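Local coordinates for protein PlaB phospholipase (Legionella pneumophila, PDB 6ZTI) that is a virulence-associated phospholipase with an alpha/beta-hydrolase domain, binds NAD(H) and is controlled in its activity by NAD(H)-mediated tetramerization, at residues N116-C121 and L181-T186. Sequence-based numbering, arbitrary orientation.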
ATOM      1  N   ASN B 116       4.932  39.655  -4.947  1.00 25.80           N
ATOM      2  CA  ASN B 116       4.192  40.880  -5.208  1.00 43.29           C
ATOM      3  C   ASN B 116       5.090  42.084  -5.432  1.00 28.41           C
ATOM      4  O   ASN B 116       4.607  43.212  -5.307  1.00 30.95           O
ATOM      5  CB  ASN B 116       3.239  41.162  -4.049  1.00 47.32           C
ATOM      6  CG  ASN B 116       2.376  39.970  -3.706  1.00 53.43           C
ATOM      7  OD1 ASN B 116       2.330  39.541  -2.551  1.00 40.75           O
ATOM      8  ND2 ASN B 116       1.688  39.418  -4.711  1.00 44.22           N
ATOM      9  N   ASN B 117       6.357  41.891  -5.803  1.00 25.14           N
ATOM     10  CA  ASN B 117       7.346  42.944  -5.611  1.00 26.59           C
ATOM     11  C   ASN B 117       8.598  42.683  -6.433  1.00 28.33           C
ATOM     12  O   ASN B 117       9.717  42.839  -5.932  1.00 22.91           O
ATOM     13  CB  ASN B 117       7.683  43.027  -4.117  1.00 40.23           C
ATOM     14  CG  ASN B 117       8.387  44.304  -3.733  1.00 50.19           C
ATOM     15  OD1 ASN B 117       8.339  45.309  -4.445  1.00 47.53           O
ATOM     16  ND2 ASN B 117       9.037  44.276  -2.575  1.00 54.78           N
ATOM     17  N   LEU B 118       8.427  42.300  -7.701  1.00 21.06           N
ATOM     18  CA  LEU B 118       9.580  41.892  -8.493  1.00 22.07           C
ATOM     19  C   LEU B 118      10.558  43.028  -8.735  1.00 17.96           C
ATOM     20  O   LEU B 118      11.719  42.762  -9.057  1.00 23.02           O
ATOM     21  CB  LEU B 118       9.138  41.325  -9.842  1.00 18.47           C
ATOM     22  CG  LEU B 118       8.477  39.954  -9.875  1.00 24.47           C
ATOM     23  CD1 LEU B 118       8.242  39.581 -11.318  1.00 21.26           C
ATOM     24  CD2 LEU B 118       9.314  38.906  -9.195  1.00 23.32           C
ATOM     25  N   ALA B 119      10.124  44.284  -8.607  1.00 19.58           N
ATOM     26  CA  ALA B 119      11.020  45.408  -8.845  1.00 26.61           C
ATOM     27  C   ALA B 119      12.092  45.540  -7.772  1.00 28.71           C
ATOM     28  O   ALA B 119      13.112  46.195  -8.012  1.00 32.62           O
ATOM     29  CB  ALA B 119      10.222  46.710  -8.926  1.00 30.30           C
ATOM     30  N   LYS B 120      11.871  44.967  -6.590  1.00 36.66           N
ATOM     31  CA  LYS B 120      12.876  44.936  -5.536  1.00 37.03           C
ATOM     32  C   LYS B 120      13.758  43.692  -5.600  1.00 27.43           C
ATOM     33  O   LYS B 120      14.733  43.597  -4.851  1.00 26.30           O
ATOM     34  CB  LYS B 120      12.197  45.006  -4.164  1.00 37.33           C
ATOM     35  CG  LYS B 120      11.411  46.287  -3.914  1.00 47.33           C
ATOM     36  CD  LYS B 120      12.299  47.430  -3.453  1.00 60.53           C
ATOM     37  CE  LYS B 120      11.472  48.589  -2.913  1.00 60.23           C
ATOM     38  NZ  LYS B 120      10.861  48.281  -1.584  1.00 66.24           N
ATOM     39  N   CYS B 121      13.434  42.745  -6.461  1.00 24.68           N
ATOM     40  CA  CYS B 121      14.225  41.533  -6.574  1.00 22.86           C
ATOM     41  C   CYS B 121      15.624  41.867  -7.081  1.00 22.64           C
ATOM     42  O   CYS B 121      15.757  42.584  -8.080  1.00 20.97           O
ATOM     43  CB  CYS B 121      13.531  40.564  -7.528  1.00 20.68           C
ATOM     44  SG  CYS B 121      14.342  38.982  -7.708  1.00 20.75           S
ATOM     45  N   LEU B 181       1.335  32.682 -13.297  1.00 16.05           N
ATOM     46  CA  LEU B 181       0.406  33.319 -14.222  1.00 17.33           C
ATOM     47  C   LEU B 181       0.303  34.822 -13.983  1.00 20.03           C
ATOM     48  O   LEU B 181       0.070  35.583 -14.929  1.00 25.54           O
ATOM     49  CB  LEU B 181      -0.977  32.670 -14.112  1.00 12.26           C
ATOM     50  CG  LEU B 181      -1.010  31.253 -14.676  1.00 16.81           C
ATOM     51  CD1 LEU B 181      -2.198  30.494 -14.171  1.00 15.30           C
ATOM     52  CD2 LEU B 181      -1.025  31.282 -16.209  1.00 18.05           C
ATOM     53  N   ASP B 182       0.481  35.272 -12.744  1.00 18.44           N
ATOM     54  CA  ASP B 182       0.319  36.679 -12.393  1.00 24.73           C
ATOM     55  C   ASP B 182       1.599  37.500 -12.540  1.00 22.24           C
ATOM     56  O   ASP B 182       1.568  38.714 -12.311  1.00 25.92           O
ATOM     57  CB  ASP B 182      -0.188  36.799 -10.950  1.00 31.86           C
ATOM     58  CG  ASP B 182      -1.474  36.038 -10.724  1.00 45.35           C
ATOM     59  OD1 ASP B 182      -2.398  36.179 -11.555  1.00 57.50           O
ATOM     60  OD2 ASP B 182      -1.556  35.290  -9.725  1.00 65.56           O
ATOM     61  N   TYR B 183       2.717  36.885 -12.903  1.00 17.71           N
ATOM     62  CA  TYR B 183       3.979  37.608 -12.986  1.00 15.68           C
ATOM     63  C   TYR B 183       4.053  38.447 -14.261  1.00 15.89           C
ATOM     64  O   TYR B 183       3.549  38.055 -15.322  1.00 17.15           O
ATOM     65  CB  TYR B 183       5.154  36.635 -12.982  1.00 16.24           C
ATOM     66  CG  TYR B 183       5.566  36.078 -11.630  1.00 12.81           C
ATOM     67  CD1 TYR B 183       4.647  35.491 -10.772  1.00 13.83           C
ATOM     68  CD2 TYR B 183       6.903  36.119 -11.230  1.00  9.77           C
ATOM     69  CE1 TYR B 183       5.048  34.959  -9.545  1.00 11.60           C
ATOM     70  CE2 TYR B 183       7.309  35.592 -10.023  1.00 15.37           C
ATOM     71  CZ  TYR B 183       6.382  35.020  -9.189  1.00 14.41           C
ATOM     72  OH  TYR B 183       6.813  34.516  -8.003  1.00 16.52           O
ATOM     73  N   ASP B 184       4.711  39.608 -14.156  1.00 11.76           N
ATOM     74  CA  ASP B 184       5.153  40.383 -15.324  1.00 13.82           C
ATOM     75  C   ASP B 184       6.599  40.773 -15.051  1.00 10.46           C
ATOM     76  O   ASP B 184       6.886  41.867 -14.559  1.00 15.14           O
ATOM     77  CB  ASP B 184       4.292  41.598 -15.602  1.00 12.74           C
ATOM     78  CG  ASP B 184       4.462  42.111 -17.039  1.00  9.98           C
ATOM     79  OD1 ASP B 184       5.500  41.813 -17.669  1.00 15.44           O
ATOM     80  OD2 ASP B 184       3.565  42.808 -17.555  1.00 20.09           O
ATOM     81  N   CYS B 185       7.510  39.853 -15.370  1.00 10.93           N
ATOM     82  CA  CYS B 185       8.929  40.106 -15.153  1.00 13.28           C
ATOM     83  C   CYS B 185       9.393  41.308 -15.961  1.00 11.46           C
ATOM     84  O   CYS B 185      10.008  42.236 -15.424  1.00 10.50           O
ATOM     85  CB  CYS B 185       9.742  38.863 -15.525  1.00 18.59           C
ATOM     86  SG  CYS B 185       9.418  37.390 -14.526  1.00 16.04           S
ATOM     87  N   THR B 186       9.091  41.314 -17.260  1.00  9.71           N
ATOM     88  CA  THR B 186       9.578  42.380 -18.122  1.00 11.46           C
ATOM     89  C   THR B 186       9.177  43.752 -17.594  1.00 11.06           C
ATOM     90  O   THR B 186       9.994  44.674 -17.572  1.00 12.38           O
ATOM     91  CB  THR B 186       9.063  42.163 -19.536  1.00 13.03           C
ATOM     92  OG1 THR B 186       9.389  40.832 -19.935  1.00 15.80           O
ATOM     93  CG2 THR B 186       9.714  43.132 -20.485  1.00 18.03           C
TER
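Leu118 and Cys185 hold the nearest pair of CA atoms, 6.9 Å apart, between the loops 116-121 and 181-186, with no hydrogen bond passing between the loops. Residues 118-120 have helical backbone angles, and the bonds Lys120 N to Asn117 O and Cys121 N to Leu118 O close turns around them; the Leu118 side chain projects from here toward the other loop. Both Leu118 methyls meet the CD2-CE2 side of the Tyr183 ring obliquely: CD1 lies 3.7 Å from Tyr183 CD2, and CD2 lies 4.0 Å from Tyr183 CE2. The two side chains cross at about a right angle. CD1 also reaches the backbone of the facing loop, 3.9 Å from Cys185 CA, and packs against Cys185 SG at 4.1 Å. Tyr183 carries its CG anti to the carbonyl carbon (chi1 -79°), which swings the ring back toward Leu118, while its OH is hydrogen-bonded to Asp111 and its ring stacks with Trp180. The contact is thus a small, largely buried apolar patch, away from the dinucleotide sites. Met110 of helix 102-114 adds to the packing on Leu118. In the alpha/beta-hydrolase domain, the patch joins the connection from helix 102-114 to strand 123-129 with that from helix 171-180 to strand 191-197, where the two strands are parallel neighbours in the central sheet.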